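Local structure of hypothetical protein (2IAY) at residues V95-L98 against R99-A103. The protein is of unknown function but probably has a role in amino-acid metabolism. Sequence-based numbering, arbitrary orientation.
Sequences VEQL and RYILA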
ATOM      1  N   VAL A  95      -9.145   3.723  -7.758  1.00  8.26           N
ATOM      2  CA  VAL A  95      -8.962   4.605  -6.600  1.00  7.86           C
ATOM      3  C   VAL A  95      -9.933   4.222  -5.489  1.00  7.11           C
ATOM      4  O   VAL A  95      -9.520   4.139  -4.337  1.00  7.54           O
ATOM      5  CB  VAL A  95      -9.129   6.084  -6.988  1.00  8.43           C
ATOM      6  CG1 VAL A  95      -9.153   6.940  -5.721  1.00 10.92           C
ATOM      7  CG2 VAL A  95      -8.014   6.522  -7.908  1.00 10.61           C
ATOM      8  N   GLU A  96     -11.197   3.959  -5.816  1.00  6.82           N
ATOM      9  CA  GLU A  96     -12.126   3.558  -4.759  1.00  6.73           C
ATOM     10  C   GLU A  96     -11.688   2.279  -4.061  1.00  6.86           C
ATOM     11  O   GLU A  96     -11.791   2.167  -2.817  1.00  6.36           O
ATOM     12  CB  GLU A  96     -13.537   3.397  -5.299  1.00  9.02           C
ATOM     13  CG  GLU A  96     -14.205   4.749  -5.599  1.00 10.54           C
ATOM     14  CD  GLU A  96     -14.120   5.690  -4.378  1.00 12.59           C
ATOM     15  OE1 GLU A  96     -14.658   5.388  -3.284  1.00 14.61           O
ATOM     16  OE2 GLU A  96     -13.409   6.726  -4.475  1.00 14.61           O
ATOM     17  N   GLN A  97     -11.202   1.302  -4.827  1.00  6.34           N
ATOM     18  CA  GLN A  97     -10.758   0.045  -4.239  1.00  6.63           C
ATOM     19  C   GLN A  97      -9.529   0.276  -3.366  1.00  5.98           C
ATOM     20  O   GLN A  97      -9.415  -0.266  -2.272  1.00  6.15           O
ATOM     21  CB  GLN A  97     -10.505  -0.982  -5.356  1.00  7.18           C
ATOM     22  CG  GLN A  97     -10.178  -2.361  -4.835  1.00  6.54           C
ATOM     23  CD  GLN A  97      -9.972  -3.365  -5.925  1.00  6.73           C
ATOM     24  OE1 GLN A  97     -10.072  -3.035  -7.108  1.00  8.41           O
ATOM     25  NE2 GLN A  97      -9.596  -4.566  -5.531  1.00  8.72           N
ATOM     26  N   LEU A  98      -8.577   1.039  -3.872  1.00  6.62           N
ATOM     27  CA  LEU A  98      -7.391   1.389  -3.077  1.00  6.36           C
ATOM     28  C   LEU A  98      -7.761   2.061  -1.772  1.00  5.81           C
ATOM     29  O   LEU A  98      -7.275   1.727  -0.702  1.00  6.60           O
ATOM     30  CB  LEU A  98      -6.466   2.261  -3.927  1.00  7.80           C
ATOM     31  CG  LEU A  98      -5.215   2.775  -3.199  1.00  8.92           C
ATOM     32  CD1 LEU A  98      -3.927   2.677  -4.112  1.00 12.54           C
ATOM     33  CD2 LEU A  98      -5.379   4.134  -2.625  1.00 12.96           C
ATOM     34  N   ARG A  99      -8.649   3.039  -1.864  1.00  6.73           N
ATOM     35  CA  ARG A  99      -9.076   3.728  -0.644  1.00  7.06           C
ATOM     36  C   ARG A  99      -9.778   2.820   0.351  1.00  6.92           C
ATOM     37  O   ARG A  99      -9.614   2.953   1.560  1.00  7.70           O
ATOM     38  CB  ARG A  99      -9.954   4.919  -0.989  1.00  6.86           C
ATOM     39  CG  ARG A  99      -9.241   6.104  -1.644  1.00  6.93           C
ATOM     40  CD  ARG A  99      -8.160   6.723  -0.768  1.00  7.89           C
ATOM     41  NE  ARG A  99      -7.812   8.039  -1.338  1.00  8.34           N
ATOM     42  CZ  ARG A  99      -6.635   8.444  -1.785  1.00  8.10           C
ATOM     43  NH1 ARG A  99      -5.551   7.740  -1.561  1.00  8.58           N
ATOM     44  NH2 ARG A  99      -6.555   9.572  -2.480  1.00  9.02           N
ATOM     45  N   TYR A 100     -10.572   1.879  -0.152  1.00  7.12           N
ATOM     46  CA  TYR A 100     -11.237   0.901   0.684  1.00  6.95           C
ATOM     47  C   TYR A 100     -10.223   0.047   1.450  1.00  6.54           C
ATOM     48  O   TYR A 100     -10.371  -0.181   2.634  1.00  8.08           O
ATOM     49  CB  TYR A 100     -12.162   0.033  -0.220  1.00  7.94           C
ATOM     50  CG  TYR A 100     -13.012  -0.947   0.550  1.00  9.50           C
ATOM     51  CD1 TYR A 100     -12.537  -2.183   0.921  1.00 12.32           C
ATOM     52  CD2 TYR A 100     -14.280  -0.580   0.972  1.00 12.06           C
ATOM     53  CE1 TYR A 100     -13.349  -3.059   1.685  1.00 15.51           C
ATOM     54  CE2 TYR A 100     -15.090  -1.427   1.684  1.00 15.96           C
ATOM     55  CZ  TYR A 100     -14.619  -2.643   2.041  1.00 14.71           C
ATOM     56  OH  TYR A 100     -15.432  -3.459   2.766  1.00 21.47           O
ATOM     57  N   ILE A 101      -9.212  -0.442   0.742  1.00  6.55           N
ATOM     58  CA  ILE A 101      -8.178  -1.239   1.339  1.00  8.10           C
ATOM     59  C   ILE A 101      -7.459  -0.444   2.425  1.00  7.45           C
ATOM     60  O   ILE A 101      -7.239  -0.917   3.556  1.00  9.46           O
ATOM     61  CB  ILE A 101      -7.180  -1.761   0.253  1.00  8.46           C
ATOM     62  CG1 ILE A 101      -7.868  -2.756  -0.682  1.00  8.40           C
ATOM     63  CG2 ILE A 101      -5.943  -2.385   0.913  1.00 10.45           C
ATOM     64  CD1 ILE A 101      -7.145  -2.951  -2.018  1.00 10.56           C
ATOM     65  N   LEU A 102      -7.029   0.766   2.079  1.00  7.99           N
ATOM     66  CA  LEU A 102      -6.277   1.581   3.026  1.00  8.68           C
ATOM     67  C   LEU A 102      -7.103   2.080   4.193  1.00  8.55           C
ATOM     68  O   LEU A 102      -6.573   2.307   5.259  1.00  8.72           O
ATOM     69  CB  LEU A 102      -5.566   2.724   2.312  1.00  9.44           C
ATOM     70  CG  LEU A 102      -4.541   2.308   1.254  1.00 11.01           C
ATOM     71  CD1 LEU A 102      -3.845   3.523   0.645  1.00 14.53           C
ATOM     72  CD2 LEU A 102      -3.521   1.347   1.840  1.00 12.06           C
ATOM     73  N   ALA A 103      -8.414   2.208   4.016  1.00  8.62           N
ATOM     74  CA  ALA A 103      -9.263   2.628   5.109  1.00  7.77           C
ATOM     75  C   ALA A 103      -9.185   1.624   6.244  1.00  8.23           C
ATOM     76  O   ALA A 103      -9.228   1.987   7.389  1.00  8.51           O
ATOM     77  CB  ALA A 103     -10.730   2.746   4.631  1.00 10.67           C
TER
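L98 and L102, one turn apart on the amphipathic α-helix 92-107, join their side chains on the face turned to the four-stranded antiparallel sheet, where L59 touches both. The stretch is regular α-helix, and four successive i to i+4 bonds satisfy the carbonyls of V95 to L98. R99 N donates to V95 O at 2.8 Å and L102 N to L98 O at 3.0 Å, both nearly straight. Y100 N reaches E96 O at 2.9 Å with a more bent N-H angle of 153°, while I101 N meets Q97 O at 3.0 Å.

Q97 and R99 find their side-chain partners beyond the helix. With chi1 at -71°, R99 CG stands beside its own backbone N, 3.3 Å from V95 O, and the start of the side chain runs alongside V95 in the same direction; the chain then bends at chi2. Its guanidinium forms a salt bridge through NH2 with D13 and a weak hydrogen bond through NH1 with Y17 OH. Q97 extends fully from the helix, and its OE1 accepts a hydrogen bond from D48 N; its CG runs alongside I101 CD1, which lies over the Q97 carbonyl. I101 also packs on strand 41-47. In the apolar pair, L98 CD2 meets L102 CD1 at 3.7 Å, and the same L98 methyl lies 3.8 Å from R99 NH1, obliquely placed against the guanidinium.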